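Local coordinates for protein diphosphomevalonate decarboxylase, putative (Trypanosoma brucei, PDB 2HKE) that probably catalyses the ATP-dependent decarboxylation of (R)-5-diphosphomevalonate to isopentenyl diphosphate, a step of the mevalonate pathway that supplies isoprenoid and sterol synthesis, at residues I14-K22 and F240-L251; L82-L93 and L126-T134. The protein carries 1 engineered substitution. All blocks are in the same frame, centred on the assembly; numbering follows the deposited sequence. Where two conformers were deposited one is given.

Contact 1 of 2, residues I14-K22 and F240-L251; sequences IAFIKYWGK and FAEIAMLESDDL. With SO4 (sulfate ion), chain C.
F240 turns its edge onto the face of F16, a T-shaped pair with ring centroids 4.8 Å apart and planes at 68°; CE1 of F240 sits over the centre of the F16 ring. Farther along, L251 lays a methyl on the face of W20, its CD1 3.6 Å from the centroid of the five-membered ring, a CH-pi contact, while W20 NE1 is hydrogen-bonded to S206 OG. Away from the helix, Y19, with its ring edge, and K22 hydrogen-bond a sulfate probably taken from the crystallisation liquor, which R77, S144, G145 and T200 also hold. Between the F16-F240 and W20-L251 contacts, E247 OE1 accepts the backbone N-H of K18 at 2.8 Å, almost in line with the C-O bond and nearly straight at 165°. The glutamate chain bends at chi2 (-72°), bringing the carboxylate back to the loop. A water links F16 O with A244 O. Rings and methyls thus fill both ends; in the equally buried middle, R216 and R224 meet E247 OE2, and D293 and A15 O meet K18 NZ. Such pairing would favour an ionised E247 and ties the N-terminal strand and loop to helix 237-256 of the C-terminal domain.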
loop_
_atom_site.group_PDB
_atom_site.type_symbol
_atom_site.label_atom_id
_atom_site.label_comp_id
_atom_site.label_asym_id
_atom_site.label_seq_id
_atom_site.Cartn_x
_atom_site.Cartn_y
_atom_site.Cartn_z
ATOM N N ILE A 14 -1.904 -2.657 0.645
ATOM C CA ILE A 14 -2.996 -1.854 1.200
ATOM C C ILE A 14 -3.211 -2.200 2.654
ATOM O O ILE A 14 -3.568 -3.319 2.973
ATOM C CB ILE A 14 -4.314 -1.942 0.370
ATOM C CG1 ILE A 14 -5.421 -1.050 0.985
ATOM C CG2 ILE A 14 -4.812 -3.409 0.236
ATOM C CD1 ILE A 14 -5.043 0.466 0.926
ATOM N N ALA A 15 -3.021 -1.206 3.538
ATOM C CA ALA A 15 -3.280 -1.395 4.953
ATOM C C ALA A 15 -4.775 -1.442 5.222
ATOM O O ALA A 15 -5.497 -0.527 4.801
ATOM C CB ALA A 15 -2.709 -0.284 5.786
ATOM N N PHE A 16 -5.231 -2.480 5.912
ATOM C CA PHE A 16 -6.620 -2.472 6.437
ATOM C C PHE A 16 -6.676 -2.050 7.906
ATOM O O PHE A 16 -7.740 -1.615 8.357
ATOM C CB PHE A 16 -7.329 -3.782 6.168
ATOM C CG PHE A 16 -6.573 -4.967 6.625
ATOM C CD1 PHE A 16 -6.740 -5.413 7.900
ATOM C CD2 PHE A 16 -5.686 -5.634 5.795
ATOM C CE1 PHE A 16 -6.037 -6.484 8.390
ATOM C CE2 PHE A 16 -4.956 -6.729 6.305
ATOM C CZ PHE A 16 -5.165 -7.149 7.585
ATOM N N ILE A 17 -5.565 -2.230 8.648
ATOM C CA ILE A 17 -5.351 -1.636 9.942
ATOM C C ILE A 17 -4.276 -0.593 9.727
ATOM O O ILE A 17 -3.145 -0.879 9.303
ATOM C CB ILE A 17 -5.052 -2.641 11.077
ATOM C CG1 ILE A 17 -6.326 -3.492 11.317
ATOM C CG2 ILE A 17 -4.615 -1.847 12.376
ATOM C CD1 ILE A 17 -6.056 -4.688 12.186
ATOM N N LYS A 18 -4.678 0.645 9.908
ATOM C CA LYS A 18 -3.890 1.769 9.423
ATOM C C LYS A 18 -2.639 2.205 10.188
ATOM O O LYS A 18 -2.642 2.291 11.407
ATOM C CB LYS A 18 -4.808 2.965 9.298
ATOM C CG LYS A 18 -6.081 2.706 8.459
ATOM C CD LYS A 18 -5.701 2.430 7.019
ATOM C CE LYS A 18 -6.912 2.347 6.097
ATOM N NZ LYS A 18 -6.517 2.090 4.639
ATOM N N TYR A 19 -1.606 2.554 9.420
ATOM C CA TYR A 19 -0.462 3.288 9.910
ATOM C C TYR A 19 -0.814 4.792 9.812
ATOM O O TYR A 19 -1.053 5.291 8.746
ATOM C CB TYR A 19 0.743 2.962 9.037
ATOM C CG TYR A 19 1.928 3.924 9.066
ATOM C CD1 TYR A 19 2.459 4.370 10.272
ATOM C CD2 TYR A 19 2.550 4.330 7.880
ATOM C CE1 TYR A 19 3.540 5.238 10.290
ATOM C CE2 TYR A 19 3.650 5.161 7.885
ATOM C CZ TYR A 19 4.121 5.635 9.071
ATOM O OH TYR A 19 5.215 6.438 9.072
ATOM N N TRP A 20 -0.845 5.506 10.945
ATOM C CA TRP A 20 -1.067 6.921 10.937
ATOM C C TRP A 20 -0.511 7.464 12.232
ATOM O O TRP A 20 -1.171 7.456 13.240
ATOM C CB TRP A 20 -2.547 7.259 10.768
ATOM C CG TRP A 20 -2.796 8.692 10.389
ATOM C CD1 TRP A 20 -3.367 9.658 11.159
ATOM C CD2 TRP A 20 -2.580 9.258 9.121
ATOM N NE1 TRP A 20 -3.456 10.845 10.451
ATOM C CE2 TRP A 20 -2.987 10.610 9.186
ATOM C CE3 TRP A 20 -2.043 8.776 7.921
ATOM C CZ2 TRP A 20 -2.864 11.466 8.109
ATOM C CZ3 TRP A 20 -1.909 9.665 6.853
ATOM C CH2 TRP A 20 -2.317 10.988 6.969
ATOM N N GLY A 21 0.756 7.863 12.182
ATOM C CA GLY A 21 1.474 8.422 13.293
ATOM C C GLY A 21 2.792 7.739 13.619
ATOM O O GLY A 21 2.846 6.494 13.769
ATOM N N LYS A 22 3.836 8.550 13.782
ATOM C CA LYS A 22 5.103 8.107 14.332
ATOM C C LYS A 22 5.226 8.485 15.815
ATOM O O LYS A 22 4.921 9.630 16.203
ATOM C CB LYS A 22 6.266 8.696 13.546
ATOM C CG LYS A 22 6.249 8.312 12.053
ATOM C CD LYS A 22 7.268 9.101 11.276
ATOM C CE LYS A 22 7.294 8.892 9.756
ATOM N NZ LYS A 22 6.044 9.275 9.127
ATOM N N PHE A 240 -13.544 -9.677 8.840
ATOM C CA PHE A 240 -12.427 -8.967 8.214
ATOM C C PHE A 240 -12.901 -7.656 7.564
ATOM O O PHE A 240 -12.313 -6.556 7.750
ATOM C CB PHE A 240 -11.738 -9.862 7.181
ATOM C CG PHE A 240 -10.707 -9.138 6.358
ATOM C CD1 PHE A 240 -9.465 -8.841 6.882
ATOM C CD2 PHE A 240 -11.023 -8.689 5.063
ATOM C CE1 PHE A 240 -8.545 -8.139 6.141
ATOM C CE2 PHE A 240 -10.085 -7.931 4.343
ATOM C CZ PHE A 240 -8.851 -7.688 4.893
ATOM N N ALA A 241 -13.976 -7.772 6.795
ATOM C CA ALA A 241 -14.555 -6.652 6.065
ATOM C C ALA A 241 -15.020 -5.529 6.995
ATOM O O ALA A 241 -14.796 -4.344 6.729
ATOM C CB ALA A 241 -15.723 -7.136 5.197
ATOM N N GLU A 242 -15.666 -5.923 8.063
ATOM C CA GLU A 242 -16.096 -4.999 9.093
ATOM C C GLU A 242 -14.957 -4.210 9.742
ATOM O O GLU A 242 -15.062 -2.972 9.883
ATOM C CB GLU A 242 -16.942 -5.778 10.154
ATOM C CG GLU A 242 -18.269 -6.235 9.622
ATOM C CD GLU A 242 -18.837 -7.480 10.359
ATOM O OE1 GLU A 242 -18.331 -7.821 11.457
ATOM O OE2 GLU A 242 -19.832 -8.079 9.847
ATOM N N ILE A 243 -13.875 -4.900 10.098
ATOM C CA ILE A 243 -12.663 -4.241 10.637
ATOM C C ILE A 243 -12.132 -3.266 9.612
ATOM O O ILE A 243 -11.768 -2.129 9.937
ATOM C CB ILE A 243 -11.549 -5.266 11.027
ATOM C CG1 ILE A 243 -12.003 -6.070 12.221
ATOM C CG2 ILE A 243 -10.147 -4.581 11.214
ATOM C CD1 ILE A 243 -12.173 -5.214 13.489
ATOM N N ALA A 244 -12.022 -3.707 8.349
ATOM C CA ALA A 244 -11.428 -2.818 7.342
ATOM C C ALA A 244 -12.238 -1.496 7.182
ATOM O O ALA A 244 -11.682 -0.395 7.026
ATOM C CB ALA A 244 -11.304 -3.545 6.020
ATOM N N MET A 245 -13.573 -1.598 7.202
ATOM C CA MET A 245 -14.414 -0.419 7.044
ATOM C C MET A 245 -14.380 0.445 8.309
ATOM O O MET A 245 -14.424 1.658 8.218
ATOM C CB MET A 245 -15.847 -0.828 6.709
ATOM C CG MET A 245 -15.921 -1.362 5.265
ATOM S SD MET A 245 -17.507 -1.787 4.617
ATOM C CE MET A 245 -17.834 -3.328 5.453
ATOM N N LEU A 246 -14.296 -0.173 9.472
ATOM C CA LEU A 246 -14.176 0.608 10.725
ATOM C C LEU A 246 -12.887 1.381 10.742
ATOM O O LEU A 246 -12.852 2.540 11.080
ATOM C CB LEU A 246 -14.187 -0.310 11.937
ATOM C CG LEU A 246 -15.542 -0.891 12.303
ATOM C CD1 LEU A 246 -15.351 -2.026 13.343
ATOM C CD2 LEU A 246 -16.446 0.223 12.829
ATOM N N GLU A 247 -11.821 0.758 10.301
ATOM C CA GLU A 247 -10.514 1.397 10.274
ATOM C C GLU A 247 -10.478 2.536 9.283
ATOM O O GLU A 247 -9.953 3.629 9.554
ATOM C CB GLU A 247 -9.462 0.350 9.915
ATOM C CG GLU A 247 -8.962 -0.451 11.101
ATOM C CD GLU A 247 -8.071 0.379 12.003
ATOM O OE1 GLU A 247 -6.969 0.789 11.554
ATOM O OE2 GLU A 247 -8.501 0.688 13.152
ATOM N N SER A 248 -11.047 2.313 8.108
ATOM C CA SER A 248 -11.125 3.353 7.096
ATOM C C SER A 248 -11.927 4.525 7.580
ATOM O O SER A 248 -11.523 5.678 7.434
ATOM C CB SER A 248 -11.786 2.770 5.857
ATOM O OG SER A 248 -11.843 3.736 4.813
ATOM N N ASP A 249 -13.091 4.240 8.167
ATOM C CA ASP A 249 -13.919 5.323 8.727
ATOM C C ASP A 249 -13.139 6.114 9.770
ATOM O O ASP A 249 -13.194 7.385 9.772
ATOM C CB ASP A 249 -15.194 4.754 9.378
ATOM C CG ASP A 249 -16.167 4.164 8.394
ATOM O OD1 ASP A 249 -16.079 4.377 7.161
ATOM O OD2 ASP A 249 -17.113 3.486 8.890
ATOM N N ASP A 250 -12.424 5.408 10.633
ATOM C CA ASP A 250 -11.694 6.060 11.730
ATOM C C ASP A 250 -10.576 6.977 11.228
ATOM O O ASP A 250 -10.397 8.100 11.758
ATOM C CB ASP A 250 -11.153 5.055 12.746
ATOM C CG ASP A 250 -12.215 4.476 13.691
ATOM O OD1 ASP A 250 -13.399 4.900 13.691
ATOM O OD2 ASP A 250 -11.835 3.565 14.504
ATOM N N LEU A 251 -9.829 6.559 10.209
ATOM C CA LEU A 251 -8.788 7.417 9.665
ATOM C C LEU A 251 -9.387 8.674 9.047
ATOM O O LEU A 251 -8.864 9.787 9.230
ATOM C CB LEU A 251 -7.993 6.651 8.621
ATOM C CG LEU A 251 -6.896 7.419 7.897
ATOM C CD1 LEU A 251 -5.919 8.058 8.913
ATOM C CD2 LEU A 251 -6.114 6.487 6.938
HETATM S S SO4 C . 6.199 7.827 5.903
HETATM O O1 SO4 C . 6.400 9.092 6.582
HETATM O O2 SO4 C . 4.811 7.685 5.530
HETATM O O3 SO4 C . 7.008 7.773 4.691
HETATM O O4 SO4 C . 6.545 6.724 6.803
HETATM O O HOH W 1 -9.154 -0.285 6.454
#

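Contact 2 of 2, residues L82-L93 and L126-T134; sequences LLHLRSTCPEEL and LIRAFKSTT. Engineered in segment 82-93: E92 (natural residue Asp).
The side chains of L85 and F130 lie roughly perpendicular: CD2 of L85 stands over one face of the phenyl ring, 3.9 Å from its centroid and nearer the ring's margin than its middle. With CG of L85 anti to the backbone N (chi1 176°), its two methyls reach the other segment, CD1 meeting S132 CB at 3.6 Å and CD2 packing on L126 CB. A branched aliphatic chain suits this place because its two methyls serve different neighbours. R86 approaches the same phenyl obliquely, its guanidinium plane 83° from the ring and NH2 4.0 Å from F130 CZ, while its charge is met by D61. C89 SG comes in obliquely too, a sulfur-aromatic contact 5.5 Å from the F130 centroid. Beyond the hydrophobic part the turns that follow the two helices are joined by polar groups. T133 N donates to T88 O at 2.8 Å. T88 OG1 and S132 OG lie 2.7 Å apart; small hydroxyl residues fit where two loops pass so close. S132 OG also accepts T134 N, an ST turn, just after K131, which with positive phi is the first to depart from helical geometry, in a Schellman motif. L93 CD1 lies against F130 O. The segments 82-86 and 126-130 of helices 76-86 and 114-130 run at 35° to each other, with strands 48-55 and 97-104 touching F130 through L54 and V98, and helix 136-143 touching L85 through L139.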
loop_
_atom_site.group_PDB
_atom_site.type_symbol
_atom_site.label_atom_id
_atom_site.label_comp_id
_atom_site.label_asym_id
_atom_site.label_seq_id
_atom_site.Cartn_x
_atom_site.Cartn_y
_atom_site.Cartn_z
ATOM N N LEU A 82 20.964 4.352 2.886
ATOM C CA LEU A 82 22.354 4.122 2.513
ATOM C C LEU A 82 23.300 4.120 3.697
ATOM O O LEU A 82 24.217 3.324 3.756
ATOM C CB LEU A 82 22.794 5.128 1.489
ATOM C CG LEU A 82 22.198 5.011 0.105
ATOM C CD1 LEU A 82 22.545 6.280 -0.683
ATOM C CD2 LEU A 82 22.733 3.776 -0.616
ATOM N N LEU A 83 23.069 4.989 4.670
ATOM C CA LEU A 83 23.877 4.949 5.905
ATOM C C LEU A 83 23.728 3.646 6.647
ATOM O O LEU A 83 24.738 3.052 7.111
ATOM C CB LEU A 83 23.482 6.101 6.855
ATOM C CG LEU A 83 23.852 7.518 6.456
ATOM C CD1 LEU A 83 23.186 8.478 7.442
ATOM C CD2 LEU A 83 25.379 7.717 6.434
ATOM N N HIS A 84 22.484 3.206 6.833
ATOM C CA HIS A 84 22.224 1.965 7.537
ATOM C C HIS A 84 22.796 0.777 6.738
ATOM O O HIS A 84 23.368 -0.156 7.308
ATOM C CB HIS A 84 20.747 1.765 7.792
ATOM C CG HIS A 84 20.472 0.600 8.675
ATOM N ND1 HIS A 84 20.994 0.519 9.950
ATOM C CD2 HIS A 84 19.812 -0.552 8.461
ATOM C CE1 HIS A 84 20.646 -0.637 10.486
ATOM N NE2 HIS A 84 19.917 -1.300 9.613
ATOM N N LEU A 85 22.676 0.865 5.431
ATOM C CA LEU A 85 23.095 -0.212 4.565
ATOM C C LEU A 85 24.608 -0.401 4.709
ATOM O O LEU A 85 25.092 -1.507 4.890
ATOM C CB LEU A 85 22.715 0.129 3.137
ATOM C CG LEU A 85 23.131 -0.806 2.022
ATOM C CD1 LEU A 85 22.229 -2.091 1.993
ATOM C CD2 LEU A 85 23.118 -0.009 0.696
ATOM N N ARG A 86 25.343 0.696 4.647
ATOM C CA ARG A 86 26.779 0.657 4.711
ATOM C C ARG A 86 27.372 0.374 6.071
ATOM O O ARG A 86 28.561 0.107 6.168
ATOM C CB ARG A 86 27.359 1.954 4.173
ATOM C CG ARG A 86 27.217 2.090 2.711
ATOM C CD ARG A 86 28.022 3.262 2.238
ATOM N NE ARG A 86 28.004 3.286 0.792
ATOM C CZ ARG A 86 27.386 4.199 0.052
ATOM N NH1 ARG A 86 26.728 5.213 0.595
ATOM N NH2 ARG A 86 27.452 4.083 -1.243
ATOM N N SER A 87 26.580 0.473 7.127
ATOM C CA SER A 87 27.015 0.054 8.450
ATOM C C SER A 87 26.726 -1.400 8.739
ATOM O O SER A 87 27.000 -1.866 9.857
ATOM C CB SER A 87 26.371 0.911 9.535
ATOM O OG SER A 87 25.000 0.655 9.702
ATOM N N THR A 88 26.104 -2.098 7.782
ATOM C CA THR A 88 25.720 -3.482 7.971
ATOM C C THR A 88 26.152 -4.310 6.787
ATOM O O THR A 88 25.488 -5.245 6.401
ATOM C CB THR A 88 24.198 -3.576 8.232
ATOM O OG1 THR A 88 23.471 -3.048 7.102
ATOM C CG2 THR A 88 23.828 -2.813 9.525
ATOM N N CYS A 89 27.290 -3.975 6.199
ATOM C CA CYS A 89 27.767 -4.697 5.039
ATOM C C CYS A 89 29.282 -4.912 5.135
ATOM O O CYS A 89 29.930 -4.280 5.949
ATOM C CB CYS A 89 27.374 -3.971 3.768
ATOM S SG CYS A 89 28.407 -2.561 3.407
ATOM N N PRO A 90 29.835 -5.839 4.333
ATOM C CA PRO A 90 31.266 -6.142 4.331
ATOM C C PRO A 90 32.182 -4.913 4.196
ATOM O O PRO A 90 31.882 -4.015 3.430
ATOM C CB PRO A 90 31.411 -7.028 3.100
ATOM C CG PRO A 90 30.162 -7.772 3.050
ATOM C CD PRO A 90 29.116 -6.718 3.395
ATOM N N GLU A 91 33.294 -4.888 4.933
ATOM C CA GLU A 91 34.276 -3.803 4.807
ATOM C C GLU A 91 34.679 -3.568 3.348
ATOM O O GLU A 91 34.905 -2.438 2.941
ATOM C CB GLU A 91 35.527 -4.058 5.694
ATOM C CG GLU A 91 35.613 -3.198 6.988
ATOM C CD GLU A 91 35.211 -3.949 8.283
ATOM O OE1 GLU A 91 35.850 -4.992 8.620
ATOM O OE2 GLU A 91 34.267 -3.484 8.985
ATOM N N GLU A 92 34.744 -4.626 2.553
ATOM C CA GLU A 92 35.102 -4.531 1.128
ATOM C C GLU A 92 34.083 -3.802 0.272
ATOM O O GLU A 92 34.400 -3.376 -0.838
ATOM C CB GLU A 92 35.236 -5.934 0.525
ATOM C CG GLU A 92 34.032 -6.838 0.896
ATOM C CD GLU A 92 33.667 -7.826 -0.140
ATOM O OE1 GLU A 92 34.405 -7.869 -1.177
ATOM O OE2 GLU A 92 32.641 -8.551 0.080
ATOM N N LEU A 93 32.835 -3.749 0.731
ATOM C CA LEU A 93 31.775 -3.083 -0.020
ATOM C C LEU A 93 31.321 -1.789 0.657
ATOM O O LEU A 93 30.673 -0.984 0.009
ATOM C CB LEU A 93 30.583 -4.015 -0.234
ATOM C CG LEU A 93 30.865 -5.376 -0.871
ATOM C CD1 LEU A 93 29.580 -6.182 -1.033
ATOM C CD2 LEU A 93 31.582 -5.205 -2.218
ATOM N N LEU A 126 19.411 -2.971 -3.004
ATOM C CA LEU A 126 20.588 -2.497 -2.326
ATOM C C LEU A 126 21.174 -3.559 -1.404
ATOM O O LEU A 126 22.388 -3.715 -1.324
ATOM C CB LEU A 126 20.294 -1.238 -1.519
ATOM C CG LEU A 126 20.143 0.038 -2.328
ATOM C CD1 LEU A 126 19.513 1.151 -1.484
ATOM C CD2 LEU A 126 21.505 0.431 -2.913
ATOM N N ILE A 127 20.312 -4.255 -0.686
ATOM C CA ILE A 127 20.744 -5.244 0.299
ATOM C C ILE A 127 21.448 -6.387 -0.472
ATOM O O ILE A 127 22.465 -6.860 -0.027
ATOM C CB ILE A 127 19.567 -5.775 1.136
ATOM C CG1 ILE A 127 19.175 -4.757 2.217
ATOM C CG2 ILE A 127 19.902 -7.110 1.813
ATOM C CD1 ILE A 127 17.764 -4.971 2.736
ATOM N N ARG A 128 20.912 -6.787 -1.604
ATOM C CA ARG A 128 21.544 -7.850 -2.389
ATOM C C ARG A 128 22.897 -7.385 -2.903
ATOM O O ARG A 128 23.912 -8.058 -2.691
ATOM C CB ARG A 128 20.673 -8.342 -3.519
ATOM C CG ARG A 128 21.300 -9.568 -4.195
ATOM C CD ARG A 128 20.415 -10.319 -5.047
ATOM N NE ARG A 128 19.574 -11.220 -4.291
ATOM C CZ ARG A 128 18.782 -12.110 -4.852
ATOM N NH1 ARG A 128 18.708 -12.221 -6.177
ATOM N NH2 ARG A 128 18.041 -12.866 -4.081
ATOM N N ALA A 129 22.932 -6.200 -3.501
ATOM C CA ALA A 129 24.166 -5.661 -4.094
ATOM C C ALA A 129 25.295 -5.491 -3.104
ATOM O O ALA A 129 26.452 -5.784 -3.428
ATOM C CB ALA A 129 23.884 -4.292 -4.780
ATOM N N PHE A 130 24.983 -5.014 -1.912
ATOM C CA PHE A 130 25.988 -4.729 -0.903
ATOM C C PHE A 130 26.256 -5.893 0.040
ATOM O O PHE A 130 27.066 -5.767 0.968
ATOM C CB PHE A 130 25.552 -3.498 -0.098
ATOM C CG PHE A 130 25.913 -2.194 -0.739
ATOM C CD1 PHE A 130 25.084 -1.613 -1.701
ATOM C CD2 PHE A 130 27.091 -1.553 -0.414
ATOM C CE1 PHE A 130 25.433 -0.385 -2.286
ATOM C CE2 PHE A 130 27.459 -0.328 -1.022
ATOM C CZ PHE A 130 26.624 0.234 -1.971
ATOM N N LYS A 131 25.511 -6.983 -0.140
ATOM C CA LYS A 131 25.519 -8.096 0.791
ATOM C C LYS A 131 25.390 -7.661 2.243
ATOM O O LYS A 131 26.157 -8.082 3.142
ATOM C CB LYS A 131 26.766 -8.925 0.565
ATOM C CG LYS A 131 26.976 -9.227 -0.895
ATOM C CD LYS A 131 28.155 -10.115 -1.114
ATOM C CE LYS A 131 28.068 -10.801 -2.474
ATOM N NZ LYS A 131 26.924 -11.779 -2.460
ATOM N N SER A 132 24.383 -6.820 2.495
ATOM C CA SER A 132 24.132 -6.301 3.817
ATOM C C SER A 132 23.401 -7.338 4.624
ATOM O O SER A 132 22.563 -8.063 4.095
ATOM C CB SER A 132 23.297 -4.985 3.757
ATOM O OG SER A 132 22.729 -4.580 4.998
ATOM N N THR A 133 23.664 -7.358 5.920
ATOM C CA THR A 133 22.951 -8.238 6.814
ATOM C C THR A 133 21.569 -7.732 7.249
ATOM O O THR A 133 20.820 -8.430 7.965
ATOM C CB THR A 133 23.791 -8.465 8.078
ATOM O OG1 THR A 133 24.126 -7.200 8.675
ATOM C CG2 THR A 133 25.058 -9.233 7.686
ATOM N N THR A 134 21.241 -6.506 6.885
ATOM C CA THR A 134 19.940 -5.976 7.286
ATOM C C THR A 134 18.830 -6.612 6.438
ATOM O O THR A 134 19.067 -7.058 5.338
ATOM C CB THR A 134 19.926 -4.426 7.255
ATOM O OG1 THR A 134 18.645 -3.972 7.698
ATOM C CG2 THR A 134 20.142 -3.915 5.876
#

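The centres of contact 1 and contact 2 are 34 Å apart, with the middle of the chain between them, and their nearest atoms are about 15 Å apart. Along the chain, 14-22 comes first, then 82-93 and 126-134, and finally 240-251, so contact 2 is closed wholly between the halves of contact 1. Contact 2 belongs to the N-terminal domain alone, where two helices lie beside the large mixed sheet; strand 5-15, which leads into contact 1, pairs in that same sheet with strand 48-55. Contact 1 instead joins the two domains. Contact 2 is thus partly buried and far from the centre of the chain, whereas contact 1 is buried where the two domains meet.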